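Local coordinates for stage III sporulation protein AB (PDB 6BS9) that is essential for sporulation in Bacillus subtilis and is probably part of a secretion system built during spore formation, this being its helical domain, at residues A[6-11]-A[118-123]; A[35-39]-A[49-53]. All coordinates share one frame; numbering follows the deposited sequence.

Contact 1: residues A[6-11]-A[118-123]; sequences RPRQIR and SEADAE. With SO4 (sulfate ion), chain G.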
# COMPACT_ATOMS: atom_id res chain seq x y z
N ARG A 6 -4.67 6.76 12.13
CA ARG A 6 -3.53 6.82 11.22
C ARG A 6 -2.43 5.74 11.44
O ARG A 6 -2.08 5.07 10.51
CB ARG A 6 -2.93 8.22 11.27
CG ARG A 6 -1.81 8.47 10.33
CD ARG A 6 -1.27 9.85 10.56
NE ARG A 6 -0.03 10.00 9.83
CZ ARG A 6 1.05 10.69 10.24
NH1 ARG A 6 1.09 11.29 11.42
NH2 ARG A 6 2.11 10.73 9.46
N PRO A 7 -1.92 5.57 12.66
CA PRO A 7 -0.95 4.50 12.90
C PRO A 7 -1.45 3.13 12.59
O PRO A 7 -0.69 2.33 12.04
CB PRO A 7 -0.68 4.59 14.43
CG PRO A 7 -1.21 5.92 14.83
CD PRO A 7 -2.33 6.22 13.92
N ARG A 8 -2.71 2.85 12.96
CA ARG A 8 -3.34 1.59 12.68
C ARG A 8 -3.42 1.33 11.16
O ARG A 8 -3.18 0.20 10.71
CB ARG A 8 -4.71 1.52 13.37
CG ARG A 8 -5.49 0.21 13.23
CD ARG A 8 -6.91 0.21 13.91
NE ARG A 8 -7.30 -1.12 14.41
CZ ARG A 8 -8.09 -2.03 13.79
NH1 ARG A 8 -8.32 -3.20 14.40
NH2 ARG A 8 -8.64 -1.81 12.58
N GLN A 9 -3.71 2.35 10.37
CA GLN A 9 -3.85 2.15 8.95
C GLN A 9 -2.48 1.99 8.29
O GLN A 9 -2.31 1.17 7.37
CB GLN A 9 -4.67 3.27 8.32
CG GLN A 9 -6.17 3.19 8.65
CD GLN A 9 -7.03 4.28 7.96
OE1 GLN A 9 -6.57 5.06 7.11
NE2 GLN A 9 -8.28 4.34 8.39
N ILE A 10 -1.47 2.68 8.82
CA ILE A 10 -0.10 2.48 8.33
C ILE A 10 0.36 1.07 8.61
O ILE A 10 0.92 0.41 7.78
CB ILE A 10 0.85 3.51 8.95
CG1 ILE A 10 0.44 4.89 8.42
CG2 ILE A 10 2.28 3.23 8.54
CD1 ILE A 10 1.07 6.01 9.20
N ARG A 11 0.02 0.57 9.78
CA ARG A 11 0.42 -0.77 10.17
C ARG A 11 -0.16 -1.80 9.25
O ARG A 11 0.53 -2.73 8.81
CB ARG A 11 -0.01 -1.01 11.62
CG ARG A 11 0.60 -2.19 12.29
CD ARG A 11 0.19 -2.23 13.75
NE ARG A 11 -1.26 -2.34 13.93
CZ ARG A 11 -1.90 -1.50 14.72
NH1 ARG A 11 -3.20 -1.65 14.85
NH2 ARG A 11 -1.23 -0.50 15.40
N SER A 118 7.00 6.45 9.23
CA SER A 118 5.76 7.26 9.43
C SER A 118 4.85 6.70 10.53
O SER A 118 4.32 7.47 11.33
CB SER A 118 4.98 7.37 8.17
OG SER A 118 5.74 7.96 7.17
N GLU A 119 4.77 5.37 10.64
CA GLU A 119 4.13 4.80 11.77
C GLU A 119 4.70 5.27 13.08
O GLU A 119 3.94 5.55 14.01
CB GLU A 119 4.17 3.26 11.70
CG GLU A 119 3.23 2.59 12.70
CD GLU A 119 3.27 1.06 12.57
OE1 GLU A 119 3.06 0.29 13.52
OE2 GLU A 119 3.57 0.59 11.50
N ALA A 120 6.02 5.34 13.22
CA ALA A 120 6.59 5.84 14.44
C ALA A 120 6.17 7.30 14.74
O ALA A 120 6.01 7.63 15.91
CB ALA A 120 8.13 5.67 14.41
N ASP A 121 6.18 8.16 13.69
CA ASP A 121 5.86 9.58 13.80
C ASP A 121 4.41 9.72 14.27
O ASP A 121 4.14 10.40 15.25
CB ASP A 121 6.01 10.25 12.44
CG ASP A 121 7.48 10.35 11.94
OD1 ASP A 121 8.42 10.23 12.77
OD2 ASP A 121 7.69 10.64 10.76
N ALA A 122 3.53 8.92 13.68
CA ALA A 122 2.17 8.88 14.05
C ALA A 122 1.89 8.39 15.46
O ALA A 122 1.12 9.02 16.19
CB ALA A 122 1.39 8.09 13.04
N GLU A 123 2.58 7.36 15.89
CA GLU A 123 2.49 6.92 17.27
C GLU A 123 2.99 7.99 18.24
O GLU A 123 2.46 8.12 19.35
CB GLU A 123 3.28 5.65 17.50
CG GLU A 123 2.66 4.42 16.89
CD GLU A 123 1.50 3.87 17.67
OE1 GLU A 123 1.23 4.32 18.80
OE2 GLU A 123 0.79 3.00 17.09
S SO4 G . 3.76 13.90 11.26
O1 SO4 G . 5.23 13.77 11.18
O2 SO4 G . 3.20 12.54 11.15
O3 SO4 G . 3.32 14.48 12.57
O4 SO4 G . 3.32 14.71 10.09
O HOH W 1 1.00 1.05 15.12
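Pro7 and Ala122 meet where the first and last helices of this all-helical domain, 2-26 and 101-128, pack as a nearly antiparallel pair, their local axes 8.8 Å apart and their N-to-C directions 162° from each other. The pair illustrates how a helix interface can be closely packed on one side and bridged by water on the other. On the tight side Pro7 CG lies 3.8 Å from Ala122 CB, and the small methyl lets the proline ring settle against the opposing helix. One turn on, Ile10 and Glu119 run side by side, pointing opposite ways, Ile10 CG2 reaching Glu119 CB at 3.7 Å. Arg6, its CG anti to the backbone N (chi1 -176°) and its chain extended to NE, stretches across Ala122, whose methyl sits 3.5 Å above one face of the guanidinium, towards its rim. Arg6 NE forms a salt bridge with Glu85; NH2 bonds at the guanidinium edge to O2 of a sulfate that probably came with the crystallisation solution, while NH1 points to the same oxygen at a distance too short to be taken at face value.

The other side is looser and hydrated. The Glu119 carboxylate crosses the CB and CG of Arg11 at a slant, OE1 3.7 Å from Arg11 CG, the guanidinium and carboxylate planes 71° apart. Glu123 OE2 stands 4.4 Å from Arg11 NH2, beyond a salt bridge. Water instead joins the charges: a single molecule accepts from Arg11 NH2 at 2.7 Å and donates to Glu119 OE1 and Glu123 OE2.

Contact 2: residues A[35-39]-A[49-53]; sequences SQQIA and LFSAF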
# COMPACT_ATOMS: atom_id res chain seq x y z
N SER A 35 -3.75 -9.55 -4.34
CA SER A 35 -4.35 -8.35 -3.80
C SER A 35 -5.77 -8.64 -3.30
O SER A 35 -6.19 -8.11 -2.24
CB SER A 35 -4.37 -7.25 -4.88
OG SER A 35 -4.64 -6.01 -4.30
N GLN A 36 -6.51 -9.45 -4.03
CA GLN A 36 -7.87 -9.77 -3.60
C GLN A 36 -7.82 -10.58 -2.29
O GLN A 36 -8.62 -10.32 -1.40
CB GLN A 36 -8.65 -10.54 -4.69
CG GLN A 36 -10.20 -10.71 -4.39
CD GLN A 36 -11.01 -9.36 -4.19
OE1 GLN A 36 -11.70 -9.20 -3.19
NE2 GLN A 36 -10.90 -8.40 -5.13
N GLN A 37 -6.86 -11.50 -2.15
CA GLN A 37 -6.73 -12.29 -0.91
C GLN A 37 -6.42 -11.41 0.30
O GLN A 37 -6.97 -11.60 1.37
CB GLN A 37 -5.61 -13.35 -1.01
CG GLN A 37 -5.82 -14.49 -1.99
CD GLN A 37 -4.53 -15.31 -2.23
OE1 GLN A 37 -3.37 -14.92 -1.88
NE2 GLN A 37 -4.72 -16.46 -2.81
N ILE A 38 -5.63 -10.39 0.08
CA ILE A 38 -5.39 -9.42 1.13
C ILE A 38 -6.61 -8.62 1.41
O ILE A 38 -6.96 -8.43 2.58
CB ILE A 38 -4.19 -8.51 0.76
CG1 ILE A 38 -2.94 -9.36 0.83
CG2 ILE A 38 -4.05 -7.34 1.70
CD1 ILE A 38 -1.84 -8.86 -0.09
N ALA A 39 -7.26 -8.11 0.37
CA ALA A 39 -8.50 -7.34 0.59
C ALA A 39 -9.53 -8.11 1.50
O ALA A 39 -10.11 -7.53 2.39
CB ALA A 39 -9.15 -7.00 -0.71
N LEU A 49 -8.56 -0.32 -0.88
CA LEU A 49 -7.42 -0.06 -1.73
C LEU A 49 -7.05 -1.34 -2.50
O LEU A 49 -6.73 -1.27 -3.68
CB LEU A 49 -6.24 0.47 -0.91
CG LEU A 49 -4.88 0.66 -1.62
CD1 LEU A 49 -4.92 1.59 -2.81
CD2 LEU A 49 -3.89 1.22 -0.63
N PHE A 50 -7.06 -2.49 -1.80
CA PHE A 50 -6.57 -3.73 -2.35
C PHE A 50 -7.59 -4.43 -3.23
O PHE A 50 -7.19 -5.01 -4.25
CB PHE A 50 -5.99 -4.66 -1.24
CG PHE A 50 -4.76 -4.09 -0.64
CD1 PHE A 50 -3.55 -4.20 -1.31
CD2 PHE A 50 -4.87 -3.19 0.43
CE1 PHE A 50 -2.46 -3.53 -0.88
CE2 PHE A 50 -3.75 -2.56 0.92
CZ PHE A 50 -2.53 -2.72 0.25
N SER A 51 -8.86 -4.30 -2.90
CA SER A 51 -9.90 -4.81 -3.83
C SER A 51 -10.02 -3.96 -5.09
O SER A 51 -10.14 -4.51 -6.18
CB SER A 51 -11.31 -5.00 -3.13
OG SER A 51 -11.73 -3.84 -2.52
N ALA A 52 -9.95 -2.64 -4.95
CA ALA A 52 -9.87 -1.77 -6.14
C ALA A 52 -8.68 -2.06 -7.04
O ALA A 52 -8.83 -2.07 -8.25
CB ALA A 52 -9.84 -0.34 -5.72
N PHE A 53 -7.51 -2.31 -6.44
CA PHE A 53 -6.31 -2.63 -7.19
C PHE A 53 -6.50 -3.94 -7.96
O PHE A 53 -6.21 -4.00 -9.15
CB PHE A 53 -5.13 -2.76 -6.22
CG PHE A 53 -3.79 -3.03 -6.86
CD1 PHE A 53 -3.38 -2.38 -7.99
CD2 PHE A 53 -2.91 -3.91 -6.29
CE1 PHE A 53 -2.10 -2.58 -8.55
CE2 PHE A 53 -1.60 -4.12 -6.83
CZ PHE A 53 -1.20 -3.46 -7.98
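Ser35 supplies the polar link between helices 31-41 and 46-58: its OG donates to Phe50 O at 2.7 Å. With OG anti to the backbone N (chi1 -166°), the hydroxyl is carried across the gap, reaching the carbonyl at a C=O...donor angle of 119° and tilted 24° from its plane. The same oxygen sits at the edges of two rings, in the plane of Phe50 and near that of Phe53; Ser35 OG lies 3.4 Å from Phe53 CD2. An alanine here would remove this hydroxyl and would probably leave Phe50 O without its cross-helix donor, with a gap between the two ring edges.

Two contacts are apolar: Ile38 CG2 rests over one face of the Phe50 ring, opposite Leu49 CG, 4.1 Å from Phe50 CG, and Ala39 CB lies 4.0 Å from Phe50 CB. Close van der Waals packing adds Ala39 CB, 3.5 Å from Ser51 N, and Gln36, whose bend at its second torsion brings NE2 beside Ser51 CA and CB.

Ile38 and Phe50 both touch Ala16 of helix 2-26. Two consecutive antiparallel helices joined by a short connection form a helical hairpin; here the local axes are 7.7 Å apart and the hairpin lies against that longer helix.

How the contacts relate
Both contacts join antiparallel helices of one domain, but over very different sequence separations. Contact 1 brings together the first and last helices, 2-26 and 101-128, across 106 intervening residues, whereas contact 2 pairs 31-41 with 46-58 across nine. In chain order, residues 35-53 fall between the two segments of contact 1. Their centres are 20 Å apart and their nearest atoms about 8 Å, without touching. Helix 2-26 links them: its early turns enter contact 1, and farther along, the same helix supports the hairpin of contact 2. The long-range pairing thus brings the two ends of the domain together, while the local hairpin packs onto the same helix, giving one compact helical unit.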